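Local coordinates for uncharacterized protein (PDB 4RHO) that is of unknown function but probably acts as an immunity protein that protects the cell against a polymorphic toxin, at residues W188-P193 / D251-Y256; P193-Q198 / G214-T219. All coordinates share one frame; numbering follows the deposited sequence.

In the fold
Both contacts involve strand 189-192 or the chain just beyond it, and they share Pro193; the centres of interactions 1 and 2 lie about 12 Å apart. Interaction 1 is the more deeply buried, mostly apolar and without a hydrogen bond between its segments: leucines on one face of the strand meet the loop that follows helix 234-249. Interaction 2 lies nearer the surface, where the loop leaving the strand crosses the neighbouring strand 215-222, and there a threonine hydroxyl, a glutamine amide and a water supply polar links beside the packing of Val195. The two are tied directly, since Lys194 NZ of interaction 2 hydrogen-bonds Leu252 O of interaction 1, and the backbones of Leu192 and Thr219 pair within the antiparallel sheet.

Interaction 1: residues W188-P193 / D251-Y256; sequences WMLYLP and DLLPAY
One face of strand 189-192 in the antiparallel sheet packs here against the turn that leaves helix 234-249, with the side chains of Leu190 and Leu192 on the strand meeting those of Leu253 and Pro254 and the carbonyl of Leu252 on the turn. The helix ends in a Schellman motif with Asp251 as its C-prime residue at positive phi, and the chain then runs past the strand without pairing with it: the nearest CA atoms, those of Leu192 and Leu253, are 8.3 Å apart. Methyl groups bridge the gap. Leu190 CD2 meets Leu253 CD1 at 3.8 Å, the two side chains crossing at a slant. Leu253 holds CG anti to its backbone N (chi1 -163°), which brings CD1 up to both strand leucines, so that the same methyl also lies 4.3 Å from Leu192 CD1. The two branches of Leu192 divide the work: CD1 rests 3.5 Å from the carbonyl oxygen Leu252 O, while CD2 faces the ring of Pro254 at its CD atom, 4.3 Å away. Leu247 of helix 234-249 also touches Leu190, Leu252 and Leu253, so helix and turn together close over the strand. No hydrogen bond joins the two segments. The carbonyl oxygen beside Leu192 CD1, Leu252 O, takes a hydrogen bond from Lys194 NZ, which satisfies it beside the apolar methyls. Adhesion between strand and turn therefore rests on dispersion and the burial of hydrocarbon, next to a carbonyl oxygen whose hydrogen bond comes from Lys194.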
# COMPACT_ATOMS: atom_id res chain seq x y z
N TRP A 188 -4.02 9.03 7.67
CA TRP A 188 -2.98 10.03 7.40
C TRP A 188 -3.22 10.66 6.03
O TRP A 188 -3.28 11.89 5.91
CB TRP A 188 -1.57 9.39 7.47
CG TRP A 188 -0.45 10.40 7.59
CD1 TRP A 188 -0.53 11.75 7.42
CD2 TRP A 188 0.92 10.12 7.93
NE1 TRP A 188 0.69 12.33 7.65
CE2 TRP A 188 1.60 11.35 7.97
CE3 TRP A 188 1.62 8.95 8.26
CZ2 TRP A 188 2.97 11.45 8.28
CZ3 TRP A 188 2.98 9.04 8.55
CH2 TRP A 188 3.63 10.27 8.55
N MSE A 189 -3.39 9.81 4.99
CA MSE A 189 -3.59 10.24 3.59
C MSE A 189 -4.63 9.42 2.89
O MSE A 189 -4.67 8.20 3.07
CB MSE A 189 -2.29 10.13 2.82
CG MSE A 189 -1.30 11.10 3.20
SE MSE A 189 0.27 10.85 2.18
CE MSE A 189 1.26 12.27 2.91
N LEU A 190 -5.33 10.03 1.93
CA LEU A 190 -6.27 9.31 1.08
C LEU A 190 -6.17 9.80 -0.35
O LEU A 190 -6.40 10.98 -0.62
CB LEU A 190 -7.71 9.47 1.60
CG LEU A 190 -8.81 8.86 0.72
CD1 LEU A 190 -8.75 7.34 0.76
CD2 LEU A 190 -10.17 9.34 1.14
N TYR A 191 -5.85 8.89 -1.29
CA TYR A 191 -5.82 9.23 -2.71
C TYR A 191 -7.13 8.84 -3.38
O TYR A 191 -7.62 7.72 -3.19
CB TYR A 191 -4.64 8.54 -3.43
CG TYR A 191 -4.73 8.63 -4.95
CD1 TYR A 191 -4.32 9.78 -5.62
CD2 TYR A 191 -5.28 7.59 -5.70
CE1 TYR A 191 -4.44 9.88 -7.01
CE2 TYR A 191 -5.39 7.68 -7.09
CZ TYR A 191 -4.97 8.83 -7.74
OH TYR A 191 -5.09 8.92 -9.11
N LEU A 192 -7.69 9.75 -4.17
CA LEU A 192 -8.87 9.49 -4.98
C LEU A 192 -8.64 9.98 -6.41
O LEU A 192 -8.03 11.03 -6.60
CB LEU A 192 -10.12 10.15 -4.37
CG LEU A 192 -10.60 9.58 -3.03
CD1 LEU A 192 -11.65 10.46 -2.41
CD2 LEU A 192 -11.11 8.15 -3.18
N PRO A 193 -9.03 9.20 -7.44
CA PRO A 193 -8.74 9.62 -8.83
C PRO A 193 -9.67 10.75 -9.30
O PRO A 193 -10.25 10.66 -10.38
CB PRO A 193 -8.93 8.34 -9.63
CG PRO A 193 -9.92 7.55 -8.85
CD PRO A 193 -9.72 7.89 -7.39
N ASP A 251 -20.53 13.88 -1.92
CA ASP A 251 -20.53 12.66 -2.76
C ASP A 251 -19.16 12.46 -3.46
O ASP A 251 -19.11 12.21 -4.67
CB ASP A 251 -21.68 12.70 -3.80
CG ASP A 251 -22.12 11.32 -4.31
OD1 ASP A 251 -21.53 10.30 -3.85
OD2 ASP A 251 -23.07 11.25 -5.12
N LEU A 252 -18.06 12.57 -2.70
CA LEU A 252 -16.71 12.38 -3.24
C LEU A 252 -16.11 11.07 -2.74
O LEU A 252 -15.09 10.61 -3.27
CB LEU A 252 -15.79 13.57 -2.85
CG LEU A 252 -16.13 14.92 -3.48
CD1 LEU A 252 -15.36 16.05 -2.81
CD2 LEU A 252 -15.87 14.91 -4.98
N LEU A 253 -16.73 10.46 -1.71
CA LEU A 253 -16.22 9.23 -1.13
C LEU A 253 -17.11 8.03 -1.52
O LEU A 253 -18.26 7.93 -1.09
CB LEU A 253 -16.14 9.37 0.41
CG LEU A 253 -15.27 8.33 1.13
CD1 LEU A 253 -13.83 8.42 0.66
CD2 LEU A 253 -15.34 8.52 2.62
N PRO A 254 -16.60 7.12 -2.37
CA PRO A 254 -17.42 5.97 -2.79
C PRO A 254 -17.46 4.88 -1.72
O PRO A 254 -16.58 4.82 -0.87
CB PRO A 254 -16.72 5.48 -4.05
CG PRO A 254 -15.29 5.83 -3.85
CD PRO A 254 -15.26 7.10 -3.02
N ALA A 255 -18.46 4.00 -1.79
CA ALA A 255 -18.53 2.84 -0.89
C ALA A 255 -17.59 1.75 -1.38
O ALA A 255 -17.39 1.61 -2.59
CB ALA A 255 -19.95 2.31 -0.82
N TYR A 256 -16.98 0.99 -0.45
CA TYR A 256 -16.06 -0.12 -0.81
C TYR A 256 -16.70 -1.06 -1.85
O TYR A 256 -16.02 -1.51 -2.77
CB TYR A 256 -15.66 -0.93 0.44
CG TYR A 256 -14.72 -0.21 1.38
CD1 TYR A 256 -13.41 0.10 0.99
CD2 TYR A 256 -15.04 -0.04 2.72
CE1 TYR A 256 -12.51 0.67 1.88
CE2 TYR A 256 -14.14 0.54 3.62
CZ TYR A 256 -12.87 0.87 3.20
OH TYR A 256 -11.98 1.41 4.09

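Interaction 2: residues P193-Q198 / G214-T219; sequences PKVITQ and GKQTGT
A classic beta bulge in strand 215-222, where Thr217 and Gly218 both face Val210, lies against the loop that carries the chain away from strand 189-192. Residues 193-196 and 216-219 run 77° apart, and the nearest CA atoms are those of Pro193 and Gly218, at 3.9 Å; with no side chain on Gly218, the loop can lie this close. Beyond it the Thr219 hydroxyl holds the loop: OG1 donates to Lys194 O at 2.9 Å, in the carbonyl plane and on a lone pair, with a C=O...donor angle of 141°. That same carbonyl oxygen also receives a CA-H...O contact from Gly218 CA at 3.5 Å. Gln216 reaches across Val195 with its chain extended and CG anti to the backbone N (chi1 -178°). Both methyls of Val195 meet the amide end: CG1 sits 3.6 Å from Gln216 OE1 and CG2 3.7 Å from Gln216 CD. Two acceptors hold the amide nitrogen. Gln216 NE2 donates to Gly218 O at 3.1 Å, approaching from well above that carbonyl's plane, and to a water at 3.0 Å that in turn donates to Ile196 O, so the water links glutamine to loop. These bonds would resist rotation of the amide, holding it against the two methyls of Val195. Among its neighbours, the contact has strand 206-212 at its flank, Gln216 touching Pro209 and Thr219 touching Leu207, while the backbone of Thr219 pairs with Leu192 of strand 189-192. Lys194 extends to the loop after helix 234-249, to Leu252.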
# COMPACT_ATOMS: atom_id res chain seq x y z
N PRO A 193 -9.03 9.20 -7.44
CA PRO A 193 -8.74 9.62 -8.83
C PRO A 193 -9.67 10.75 -9.30
O PRO A 193 -10.25 10.66 -10.38
CB PRO A 193 -8.93 8.34 -9.63
CG PRO A 193 -9.92 7.55 -8.85
CD PRO A 193 -9.72 7.89 -7.39
N LYS A 194 -9.79 11.80 -8.49
CA LYS A 194 -10.61 12.97 -8.82
C LYS A 194 -9.87 14.23 -8.45
O LYS A 194 -8.99 14.20 -7.58
CB LYS A 194 -11.97 12.91 -8.08
CG LYS A 194 -12.96 11.92 -8.71
CD LYS A 194 -14.27 11.79 -7.91
CE LYS A 194 -14.09 10.98 -6.64
NZ LYS A 194 -15.39 10.65 -6.01
N VAL A 195 -10.19 15.35 -9.12
CA VAL A 195 -9.60 16.64 -8.77
C VAL A 195 -10.35 17.22 -7.59
O VAL A 195 -11.53 17.58 -7.73
CB VAL A 195 -9.57 17.61 -9.99
CG1 VAL A 195 -8.99 18.97 -9.59
CG2 VAL A 195 -8.79 17.01 -11.16
N ILE A 196 -9.74 17.19 -6.40
CA ILE A 196 -10.37 17.67 -5.18
C ILE A 196 -9.73 19.00 -4.76
O ILE A 196 -8.50 19.10 -4.70
CB ILE A 196 -10.28 16.60 -4.06
CG1 ILE A 196 -11.07 15.32 -4.46
CG2 ILE A 196 -10.77 17.16 -2.71
CD1 ILE A 196 -10.92 14.17 -3.52
N THR A 197 -10.56 20.04 -4.55
CA THR A 197 -10.07 21.40 -4.32
C THR A 197 -10.18 21.82 -2.85
O THR A 197 -10.85 21.16 -2.05
CB THR A 197 -10.82 22.41 -5.22
OG1 THR A 197 -12.21 22.41 -4.86
CG2 THR A 197 -10.66 22.09 -6.72
N GLN A 198 -9.54 22.94 -2.52
CA GLN A 198 -9.58 23.55 -1.19
C GLN A 198 -11.01 23.99 -0.83
O GLN A 198 -11.41 23.87 0.32
CB GLN A 198 -8.63 24.76 -1.17
CG GLN A 198 -8.48 25.42 0.16
CD GLN A 198 -7.55 26.60 0.05
OE1 GLN A 198 -6.32 26.46 0.13
NE2 GLN A 198 -8.11 27.76 -0.28
N GLY A 214 -0.57 14.17 -19.06
CA GLY A 214 -0.94 15.54 -19.43
C GLY A 214 -2.13 16.13 -18.69
O GLY A 214 -2.73 17.09 -19.18
N LYS A 215 -2.44 15.61 -17.48
CA LYS A 215 -3.54 16.17 -16.67
C LYS A 215 -3.47 15.66 -15.22
O LYS A 215 -2.79 14.67 -14.94
CB LYS A 215 -4.93 15.83 -17.29
CG LYS A 215 -5.35 14.37 -17.11
CD LYS A 215 -6.77 14.14 -17.61
CE LYS A 215 -7.29 12.77 -17.24
NZ LYS A 215 -7.47 12.62 -15.76
N GLN A 216 -4.21 16.33 -14.30
CA GLN A 216 -4.31 15.88 -12.93
C GLN A 216 -5.16 14.62 -12.86
O GLN A 216 -6.33 14.65 -13.23
CB GLN A 216 -4.89 16.97 -12.02
CG GLN A 216 -4.97 16.55 -10.55
CD GLN A 216 -5.46 17.66 -9.65
OE1 GLN A 216 -5.43 18.84 -10.00
NE2 GLN A 216 -5.81 17.31 -8.42
N THR A 217 -4.54 13.50 -12.50
CA THR A 217 -5.23 12.21 -12.43
C THR A 217 -6.07 12.12 -11.14
O THR A 217 -7.19 11.61 -11.16
CB THR A 217 -4.21 11.07 -12.52
OG1 THR A 217 -3.41 11.26 -13.68
CG2 THR A 217 -4.87 9.70 -12.56
N GLY A 218 -5.51 12.59 -10.03
CA GLY A 218 -6.18 12.54 -8.74
C GLY A 218 -5.60 13.49 -7.71
O GLY A 218 -4.85 14.41 -8.05
N THR A 219 -5.99 13.31 -6.46
CA THR A 219 -5.53 14.17 -5.38
C THR A 219 -5.25 13.35 -4.14
O THR A 219 -6.06 12.48 -3.79
CB THR A 219 -6.58 15.29 -5.08
OG1 THR A 219 -7.00 15.89 -6.30
CG2 THR A 219 -6.06 16.36 -4.12
O HOH W 1 -6.31 19.42 -6.36